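Local coordinates for putative DNA ligase-like protein Rv0938/MT0965 (Mycobacterium tuberculosis, PDB 2IRU), which carries, in this polymerase domain of LigD, the DNA-synthesising activity of an enzyme that probably works with Ku to repair double-strand breaks by non-homologous end joining, at residues 52-57 and 66-71. Numbering follows the deposited sequence.
Sequences ATRKRW and FFEKQL
The Phe67 ring carries Lys55 CD over the centre of one face, a CH-pi contact of 3.8 Å to the ring centroid, and Phe66 receives Arg56 CB over one face, offset toward the rim, with Arg56 NH1 and Glu68 OE1 at its edge. These pairs lie on opposite faces of an antiparallel beta hairpin formed by strands 53-56 and 66-68, in which Arg54-Glu68 and Arg56-Phe66 are hydrogen-bonded pairs and Lys55-Phe67 is a non-hydrogen-bonded pair. The Arg54 guanidinium has Glu68 O over one face, while its edge meets the carbonyls of Ala52, Lys69 and Gln70 and a water. The Arg54 chain bends at chi2 (77°) and chi3 (73°), bringing Arg54 NH1 to Lys69 O (2.7 Å) and to Ala52 O (2.8 Å), both close to the guanidinium plane, as Arg54 NH2 reaches Gln70 O. This buried cation thereby ties residues 69 and 70, just past strand 66-68, to strand 53-56 and the residue before it. Arg56 NH1 meets Glu68 OE1 on its syn side at 3.0 Å in a salt bridge, the two planes only 14° apart; Arg56 NE bonds Gln108 O. On the Lys55-Phe67 face, Thr53 CG2 also packs on Phe67, whose ring meets His114 edge-to-face. Lys55 and His114 probably bind the polymerase substrate, as residues 56-58 and 66-70 probably contact target DNA. A water bridges Arg54 and Glu68, accepting from Arg54 NE and donating to Glu68 OE1 at 2.9 Å.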
ATOM      1  N   ALA A  52      -1.786   6.101  -8.971  1.00  5.42           N
ATOM      2  CA  ALA A  52      -2.731   5.307  -8.155  1.00  6.30           C
ATOM      3  C   ALA A  52      -3.445   4.268  -9.013  1.00  7.39           C
ATOM      4  O   ALA A  52      -4.272   4.637  -9.878  1.00  7.95           O
ATOM      5  CB  ALA A  52      -3.761   6.206  -7.482  1.00  6.52           C
ATOM      6  N   THR A  53      -3.116   2.998  -8.766  1.00  5.77           N
ATOM      7  CA  THR A  53      -3.910   1.864  -9.313  1.00  6.45           C
ATOM      8  C   THR A  53      -5.120   1.621  -8.421  1.00  6.36           C
ATOM      9  O   THR A  53      -4.965   1.563  -7.212  1.00  6.75           O
ATOM     10  CB  THR A  53      -3.028   0.602  -9.443  1.00  8.04           C
ATOM     11  OG1 THR A  53      -2.055   0.838 -10.459  1.00  6.26           O
ATOM     12  CG2 THR A  53      -3.853  -0.630  -9.834  1.00  7.15           C
ATOM     13  N   ARG A  54      -6.309   1.506  -9.018  1.00  6.40           N
ATOM     14  CA  ARG A  54      -7.546   1.207  -8.249  1.00  5.59           C
ATOM     15  C   ARG A  54      -7.925  -0.258  -8.392  1.00  5.91           C
ATOM     16  O   ARG A  54      -7.702  -0.830  -9.457  1.00  7.13           O
ATOM     17  CB  ARG A  54      -8.740   2.067  -8.767  1.00  5.60           C
ATOM     18  CG  ARG A  54      -8.654   3.578  -8.418  1.00  6.93           C
ATOM     19  CD  ARG A  54      -7.682   4.328  -9.301  1.00  6.78           C
ATOM     20  NE  ARG A  54      -8.279   4.470 -10.634  1.00  7.37           N
ATOM     21  CZ  ARG A  54      -7.620   4.510 -11.795  1.00  8.87           C
ATOM     22  NH1 ARG A  54      -6.278   4.463 -11.847  1.00  5.28           N
ATOM     23  NH2 ARG A  54      -8.339   4.657 -12.926  1.00  7.84           N
ATOM     24  N   LYS A  55      -8.499  -0.859  -7.354  1.00  6.02           N
ATOM     25  CA  LYS A  55      -9.247  -2.080  -7.587  1.00  6.68           C
ATOM     26  C   LYS A  55     -10.691  -1.772  -7.143  1.00  7.34           C
ATOM     27  O   LYS A  55     -10.920  -1.314  -6.003  1.00  6.68           O
ATOM     28  CB  LYS A  55      -8.635  -3.308  -6.919  1.00  7.27           C
ATOM     29  CG  LYS A  55      -9.296  -4.594  -7.512  1.00  6.24           C
ATOM     30  CD  LYS A  55      -8.559  -5.888  -7.145  1.00  9.43           C
ATOM     31  CE  LYS A  55      -9.355  -7.079  -7.706  1.00 11.44           C
ATOM     32  NZ  LYS A  55      -8.707  -8.377  -7.244  1.00 13.72           N
ATOM     33  N   ARG A  56     -11.638  -1.991  -8.073  1.00  6.66           N
ATOM     34  CA  ARG A  56     -13.013  -1.605  -7.870  1.00  7.34           C
ATOM     35  C   ARG A  56     -13.930  -2.785  -7.735  1.00  7.07           C
ATOM     36  O   ARG A  56     -13.807  -3.758  -8.488  1.00  6.75           O
ATOM     37  CB  ARG A  56     -13.542  -0.714  -9.033  1.00  8.06           C
ATOM     38  CG  ARG A  56     -12.786   0.609  -9.106  1.00  8.26           C
ATOM     39  CD  ARG A  56     -13.119   1.480 -10.325  1.00  8.74           C
ATOM     40  NE  ARG A  56     -14.537   1.867 -10.340  1.00 11.12           N
ATOM     41  CZ  ARG A  56     -15.151   2.379 -11.411  1.00  7.56           C
ATOM     42  NH1 ARG A  56     -14.486   2.565 -12.564  1.00  8.83           N
ATOM     43  NH2 ARG A  56     -16.436   2.724 -11.317  1.00  8.62           N
ATOM     44  N   TRP A  57     -14.863  -2.675  -6.793  1.00  7.54           N
ATOM     45  CA  TRP A  57     -15.958  -3.634  -6.630  1.00  6.87           C
ATOM     46  C   TRP A  57     -17.323  -2.889  -6.750  1.00  7.38           C
ATOM     47  O   TRP A  57     -17.943  -2.594  -5.727  1.00  7.22           O
ATOM     48  CB  TRP A  57     -15.868  -4.286  -5.237  1.00  8.56           C
ATOM     49  CG  TRP A  57     -14.790  -5.329  -5.076  1.00  8.36           C
ATOM     50  CD1 TRP A  57     -14.991  -6.697  -5.083  1.00  7.47           C
ATOM     51  CD2 TRP A  57     -13.383  -5.135  -4.821  1.00  9.57           C
ATOM     52  NE1 TRP A  57     -13.794  -7.358  -4.876  1.00  7.93           N
ATOM     53  CE2 TRP A  57     -12.797  -6.428  -4.717  1.00  8.50           C
ATOM     54  CE3 TRP A  57     -12.563  -4.005  -4.692  1.00  8.24           C
ATOM     55  CZ2 TRP A  57     -11.434  -6.620  -4.465  1.00  9.95           C
ATOM     56  CZ3 TRP A  57     -11.205  -4.184  -4.449  1.00  5.72           C
ATOM     57  CH2 TRP A  57     -10.644  -5.494  -4.346  1.00  9.74           C
ATOM     58  N   PHE A  66     -12.462  -5.448 -10.623  1.00  4.40           N
ATOM     59  CA  PHE A  66     -11.442  -5.236 -11.639  1.00  5.26           C
ATOM     60  C   PHE A  66     -10.391  -4.206 -11.201  1.00  5.03           C
ATOM     61  O   PHE A  66     -10.728  -3.249 -10.493  1.00  6.53           O
ATOM     62  CB  PHE A  66     -12.093  -4.782 -12.964  1.00  6.08           C
ATOM     63  CG  PHE A  66     -12.902  -3.513 -12.868  1.00  6.92           C
ATOM     64  CD1 PHE A  66     -14.298  -3.564 -12.615  1.00  7.13           C
ATOM     65  CD2 PHE A  66     -12.300  -2.256 -13.074  1.00  6.51           C
ATOM     66  CE1 PHE A  66     -15.060  -2.391 -12.532  1.00  8.88           C
ATOM     67  CE2 PHE A  66     -13.080  -1.074 -13.020  1.00  7.67           C
ATOM     68  CZ  PHE A  66     -14.467  -1.159 -12.730  1.00  9.12           C
ATOM     69  N   PHE A  67      -9.133  -4.447 -11.583  1.00  5.39           N
ATOM     70  CA  PHE A  67      -8.115  -3.392 -11.510  1.00  6.19           C
ATOM     71  C   PHE A  67      -8.330  -2.354 -12.601  1.00  5.95           C
ATOM     72  O   PHE A  67      -8.768  -2.682 -13.723  1.00  6.70           O
ATOM     73  CB  PHE A  67      -6.709  -3.953 -11.687  1.00  6.84           C
ATOM     74  CG  PHE A  67      -6.111  -4.530 -10.448  1.00  6.77           C
ATOM     75  CD1 PHE A  67      -5.685  -3.693  -9.404  1.00  8.37           C
ATOM     76  CD2 PHE A  67      -5.879  -5.903 -10.363  1.00  8.24           C
ATOM     77  CE1 PHE A  67      -5.092  -4.240  -8.233  1.00  8.04           C
ATOM     78  CE2 PHE A  67      -5.290  -6.459  -9.229  1.00  9.69           C
ATOM     79  CZ  PHE A  67      -4.876  -5.626  -8.161  1.00 10.29           C
ATOM     80  N   GLU A  68      -7.963  -1.113 -12.310  1.00  5.30           N
ATOM     81  CA  GLU A  68      -8.030  -0.057 -13.310  1.00  6.41           C
ATOM     82  C   GLU A  68      -6.783   0.798 -13.121  1.00  7.41           C
ATOM     83  O   GLU A  68      -6.433   1.114 -11.978  1.00  6.73           O
ATOM     84  CB  GLU A  68      -9.312   0.780 -13.136  1.00  7.50           C
ATOM     85  CG  GLU A  68      -9.616   1.618 -14.372  1.00  8.50           C
ATOM     86  CD  GLU A  68     -10.946   2.355 -14.302  1.00  7.29           C
ATOM     87  OE1 GLU A  68     -11.626   2.279 -13.231  1.00  9.01           O
ATOM     88  OE2 GLU A  68     -11.286   3.027 -15.338  1.00  4.80           O
ATOM     89  N   LYS A  69      -6.102   1.095 -14.223  1.00  7.64           N
ATOM     90  CA  LYS A  69      -4.856   1.859 -14.160  1.00  7.75           C
ATOM     91  C   LYS A  69      -5.037   3.179 -14.899  1.00  6.96           C
ATOM     92  O   LYS A  69      -5.047   4.253 -14.280  1.00  6.96           O
ATOM     93  CB  LYS A  69      -3.689   1.050 -14.735  1.00  9.08           C
ATOM     94  CG  LYS A  69      -3.364  -0.124 -13.848  1.00  9.94           C
ATOM     95  CD  LYS A  69      -2.277  -1.020 -14.467  1.00 12.35           C
ATOM     96  CE  LYS A  69      -1.888  -2.127 -13.467  1.00 16.68           C
ATOM     97  NZ  LYS A  69      -1.200  -1.557 -12.249  1.00 19.88           N
ATOM     98  N   GLN A  70      -5.214   3.105 -16.214  1.00  6.74           N
ATOM     99  CA  GLN A  70      -5.500   4.338 -16.966  1.00  7.04           C
ATOM    100  C   GLN A  70      -6.662   5.133 -16.299  1.00  6.90           C
ATOM    101  O   GLN A  70      -7.630   4.555 -15.775  1.00  7.36           O
ATOM    102  CB  GLN A  70      -5.877   3.993 -18.419  1.00  6.65           C
ATOM    103  CG  GLN A  70      -6.152   5.186 -19.340  1.00  7.62           C
ATOM    104  CD  GLN A  70      -4.902   5.875 -19.855  1.00  9.58           C
ATOM    105  OE1 GLN A  70      -3.819   5.318 -19.808  1.00 10.04           O
ATOM    106  NE2 GLN A  70      -5.068   7.087 -20.413  1.00 14.49           N
ATOM    107  N   LEU A  71      -6.540   6.459 -16.323  1.00  6.93           N
ATOM    108  CA  LEU A  71      -7.579   7.357 -15.837  1.00  6.87           C
ATOM    109  C   LEU A  71      -8.565   7.646 -16.973  1.00  5.29           C
ATOM    110  O   LEU A  71      -8.226   8.362 -17.911  1.00  6.15           O
ATOM    111  CB  LEU A  71      -6.971   8.678 -15.316  1.00  6.37           C
ATOM    112  CG  LEU A  71      -8.010   9.567 -14.574  1.00  5.72           C
ATOM    113  CD1 LEU A  71      -8.759   8.859 -13.422  1.00  9.25           C
ATOM    114  CD2 LEU A  71      -7.344  10.850 -14.053  1.00  7.95           C
TER
HETATM  115  O   HOH W   1     -10.706   5.614 -14.449  1.00 11.12           O
HETATM  116  O   HOH W   2     -11.061   4.269 -11.226  1.00 12.07           O